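Local coordinates for protein homocysteine S-methyltransferase (Escherichia coli, PDB 5DMM) that transfers a methyl group from S-methylmethionine, or less efficiently S-adenosylmethionine, to homocysteine, giving methionine, with zinc as cofactor, at residues A[59-72]-A[115-127]. Numbering follows the deposited sequence.
Sequences YRAGAQCAITASYQ and TLLVAGSVGPYGA. With HCS (2-amino-4-mercapto-butyric acid), chain F.
With CG trans to the backbone N (chi1 179°), the ring of Tyr71 swings out past Ser121, whose OG meets its edge near the ring plane, and on to Pro124 and Ala127. Tyr71 CE1 lies 3.5 Å from Pro124 CD, CE2 rests on the Ala127 methyl, and bound homocysteine stretches its CG over the centre of one ring face. Trimming this ring to an alanine would probably leave the ligand chain without that flat wall and Glu134 without the hydroxyl it bonds. Ser70 turns OG between its own N and carbonyl carbon (chi1 49°), where it accepts a hydrogen bond from Thr68 OG1 and donates one to Ser121 O at 2.7 Å, in the carbonyl plane on a lone pair. Upstream, strands 65-67 and 117-122 run parallel: Leu117 N bonds Gln64 O, Ala119 N bonds Ala66 O at 2.7 Å, and Thr68 N bonds Ala119 O. Leu117 O is gripped twice, by Ala66 N at 3.0 Å and by Tyr59 OH at 2.8 Å, from opposite faces of its plane. Leu116 CD1 makes a CH-pi contact over the Tyr59 ring, while Cys65 SG packs on the Ala119 methyl. These are neighbouring strands of the TIM barrel, their C-terminal ends lining the homocysteine pocket; helix 85-109 backs Thr68 and Val118, and strand 164-170 flanks 117-122, its Glu168 bonding Ser121 OG.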
# COMPACT_ATOMS: atom_id res chain seq x y z
N TYR A 59 14.81 1.29 -2.43
CA TYR A 59 15.15 2.50 -3.17
C TYR A 59 16.36 2.24 -4.08
O TYR A 59 16.42 2.75 -5.19
CB TYR A 59 15.44 3.68 -2.23
CG TYR A 59 14.24 4.38 -1.59
CD1 TYR A 59 13.15 4.82 -2.35
CD2 TYR A 59 14.22 4.64 -0.23
CE1 TYR A 59 12.07 5.48 -1.76
CE2 TYR A 59 13.15 5.31 0.38
CZ TYR A 59 12.08 5.72 -0.40
OH TYR A 59 11.02 6.37 0.18
N ARG A 60 17.32 1.45 -3.60
CA ARG A 60 18.49 1.08 -4.40
C ARG A 60 18.09 0.25 -5.62
O ARG A 60 18.67 0.41 -6.69
CB ARG A 60 19.50 0.30 -3.56
CG ARG A 60 20.28 1.14 -2.59
CD ARG A 60 21.30 0.30 -1.82
NE ARG A 60 22.24 1.15 -1.11
CZ ARG A 60 22.83 0.82 0.03
NH1 ARG A 60 22.57 -0.35 0.60
NH2 ARG A 60 23.68 1.66 0.60
N ALA A 61 17.09 -0.61 -5.45
CA ALA A 61 16.63 -1.48 -6.53
C ALA A 61 15.85 -0.70 -7.59
O ALA A 61 15.58 -1.21 -8.68
CB ALA A 61 15.79 -2.60 -5.97
N GLY A 62 15.46 0.53 -7.27
CA GLY A 62 14.77 1.37 -8.23
C GLY A 62 13.41 1.86 -7.79
O GLY A 62 12.77 2.63 -8.53
N ALA A 63 12.94 1.44 -6.61
CA ALA A 63 11.66 1.91 -6.10
C ALA A 63 11.67 3.43 -5.95
O ALA A 63 12.65 4.00 -5.50
CB ALA A 63 11.33 1.25 -4.75
N GLN A 64 10.57 4.08 -6.33
CA GLN A 64 10.46 5.51 -6.13
C GLN A 64 9.43 5.83 -5.06
O GLN A 64 9.21 7.00 -4.73
CB GLN A 64 10.11 6.20 -7.46
CG GLN A 64 11.18 5.93 -8.51
CD GLN A 64 10.67 6.09 -9.92
OE1 GLN A 64 10.03 5.19 -10.47
NE2 GLN A 64 10.95 7.24 -10.52
N CYS A 65 8.81 4.79 -4.52
CA CYS A 65 7.87 4.93 -3.41
C CYS A 65 8.01 3.77 -2.43
O CYS A 65 7.89 2.60 -2.83
CB CYS A 65 6.42 5.00 -3.93
SG CYS A 65 5.20 5.38 -2.63
N ALA A 66 8.28 4.08 -1.17
CA ALA A 66 8.27 3.07 -0.12
C ALA A 66 6.90 2.97 0.53
O ALA A 66 6.24 3.99 0.75
CB ALA A 66 9.33 3.40 0.96
N ILE A 67 6.46 1.76 0.84
CA ILE A 67 5.21 1.59 1.57
C ILE A 67 5.54 1.19 3.01
O ILE A 67 6.24 0.21 3.22
CB ILE A 67 4.29 0.54 0.92
CG1 ILE A 67 3.98 0.96 -0.52
CG2 ILE A 67 3.01 0.36 1.74
CD1 ILE A 67 3.17 -0.05 -1.33
N THR A 68 5.04 1.95 3.98
CA THR A 68 5.44 1.76 5.38
C THR A 68 4.94 0.44 5.96
O THR A 68 4.00 -0.17 5.44
CB THR A 68 4.95 2.91 6.27
OG1 THR A 68 3.52 2.99 6.22
CG2 THR A 68 5.54 4.24 5.80
N ALA A 69 5.58 0.00 7.05
CA ALA A 69 5.21 -1.26 7.68
C ALA A 69 4.03 -1.12 8.63
O ALA A 69 4.10 -1.57 9.78
CB ALA A 69 6.42 -1.82 8.44
N SER A 70 2.95 -0.48 8.18
CA SER A 70 1.82 -0.17 9.06
C SER A 70 0.54 -0.91 8.67
O SER A 70 -0.53 -0.58 9.16
CB SER A 70 1.55 1.33 9.08
OG SER A 70 1.49 1.85 7.75
N TYR A 71 0.66 -1.88 7.77
CA TYR A 71 -0.51 -2.61 7.24
C TYR A 71 -1.42 -3.18 8.33
O TYR A 71 -2.66 -3.19 8.19
CB TYR A 71 -0.02 -3.74 6.34
CG TYR A 71 -1.11 -4.60 5.75
CD1 TYR A 71 -1.92 -4.12 4.74
CD2 TYR A 71 -1.32 -5.91 6.20
CE1 TYR A 71 -2.92 -4.90 4.19
CE2 TYR A 71 -2.31 -6.70 5.65
CZ TYR A 71 -3.10 -6.19 4.64
OH TYR A 71 -4.09 -6.98 4.09
N GLN A 72 -0.81 -3.68 9.40
CA GLN A 72 -1.55 -4.24 10.52
C GLN A 72 -1.27 -3.47 11.82
O GLN A 72 -1.49 -3.98 12.92
CB GLN A 72 -1.25 -5.74 10.67
CG GLN A 72 -2.20 -6.57 9.80
CD GLN A 72 -1.64 -7.92 9.37
OE1 GLN A 72 -0.45 -8.05 9.07
NE2 GLN A 72 -2.51 -8.92 9.30
N THR A 115 12.60 12.46 -7.55
CA THR A 115 11.68 12.51 -6.42
C THR A 115 11.39 11.12 -5.88
O THR A 115 11.13 10.20 -6.65
CB THR A 115 10.35 13.18 -6.83
OG1 THR A 115 10.63 14.50 -7.32
CG2 THR A 115 9.41 13.28 -5.63
N LEU A 116 11.47 10.97 -4.56
CA LEU A 116 11.15 9.71 -3.90
C LEU A 116 10.01 9.94 -2.90
O LEU A 116 9.97 10.96 -2.21
CB LEU A 116 12.37 9.12 -3.18
CG LEU A 116 13.63 8.82 -4.01
CD1 LEU A 116 14.70 8.20 -3.14
CD2 LEU A 116 13.31 7.91 -5.20
N LEU A 117 9.08 8.99 -2.84
CA LEU A 117 7.90 9.14 -2.00
C LEU A 117 7.87 8.13 -0.85
O LEU A 117 8.56 7.09 -0.89
CB LEU A 117 6.63 8.99 -2.84
CG LEU A 117 6.47 10.01 -3.98
CD1 LEU A 117 5.25 9.68 -4.81
CD2 LEU A 117 6.38 11.42 -3.41
N VAL A 118 7.09 8.46 0.18
CA VAL A 118 6.76 7.52 1.24
C VAL A 118 5.24 7.40 1.34
O VAL A 118 4.54 8.40 1.54
CB VAL A 118 7.34 7.96 2.61
CG1 VAL A 118 6.89 7.01 3.73
CG2 VAL A 118 8.86 8.04 2.55
N ALA A 119 4.71 6.20 1.18
CA ALA A 119 3.28 6.00 1.28
C ALA A 119 2.96 5.27 2.57
O ALA A 119 3.55 4.23 2.85
CB ALA A 119 2.75 5.22 0.09
N GLY A 120 2.02 5.80 3.35
CA GLY A 120 1.63 5.15 4.60
C GLY A 120 0.63 4.03 4.34
O GLY A 120 -0.45 4.26 3.79
N SER A 121 0.99 2.81 4.73
CA SER A 121 0.12 1.67 4.50
C SER A 121 -1.12 1.68 5.40
O SER A 121 -1.01 1.75 6.64
CB SER A 121 0.86 0.36 4.71
OG SER A 121 -0.08 -0.69 4.66
N VAL A 122 -2.28 1.61 4.77
CA VAL A 122 -3.56 1.47 5.44
C VAL A 122 -4.21 0.16 5.02
O VAL A 122 -4.74 0.04 3.90
CB VAL A 122 -4.49 2.65 5.12
CG1 VAL A 122 -5.93 2.37 5.58
CG2 VAL A 122 -3.95 3.92 5.76
N GLY A 123 -4.15 -0.84 5.89
CA GLY A 123 -4.72 -2.14 5.57
C GLY A 123 -6.18 -2.20 5.96
O GLY A 123 -6.67 -1.34 6.71
N PRO A 124 -6.89 -3.23 5.47
CA PRO A 124 -8.33 -3.34 5.73
C PRO A 124 -8.64 -3.85 7.13
O PRO A 124 -7.77 -4.43 7.77
CB PRO A 124 -8.79 -4.37 4.68
CG PRO A 124 -7.58 -5.27 4.51
CD PRO A 124 -6.38 -4.35 4.66
N TYR A 125 -9.88 -3.66 7.55
CA TYR A 125 -10.40 -4.19 8.81
C TYR A 125 -10.22 -5.71 8.85
O TYR A 125 -9.94 -6.29 9.90
CB TYR A 125 -11.87 -3.79 8.96
CG TYR A 125 -12.49 -4.20 10.27
CD1 TYR A 125 -12.22 -3.50 11.45
CD2 TYR A 125 -13.35 -5.29 10.34
CE1 TYR A 125 -12.79 -3.88 12.65
CE2 TYR A 125 -13.93 -5.67 11.54
CZ TYR A 125 -13.64 -4.96 12.69
OH TYR A 125 -14.21 -5.34 13.88
N GLY A 126 -10.35 -6.35 7.70
CA GLY A 126 -10.16 -7.79 7.59
C GLY A 126 -8.81 -8.30 8.07
O GLY A 126 -8.72 -9.42 8.58
N ALA A 127 -7.77 -7.49 7.89
CA ALA A 127 -6.43 -7.88 8.30
C ALA A 127 -6.33 -7.88 9.82
O ALA A 127 -5.57 -8.65 10.40
CB ALA A 127 -5.40 -6.94 7.69
N HCS F . 1.67 -5.12 4.07
CA HCS F . 1.71 -5.10 2.62
CB HCS F . 0.36 -5.55 2.07
CG HCS F . 0.04 -6.97 2.50
SD HCS F . -1.38 -7.59 1.56
C HCS F . 2.00 -3.70 2.15
OXT HCS F . 2.13 -2.80 3.00
O HCS F . 2.10 -3.50 0.92
O HOH W 1 12.35 9.19 -9.00
O HOH W 2 -5.34 -3.47 9.17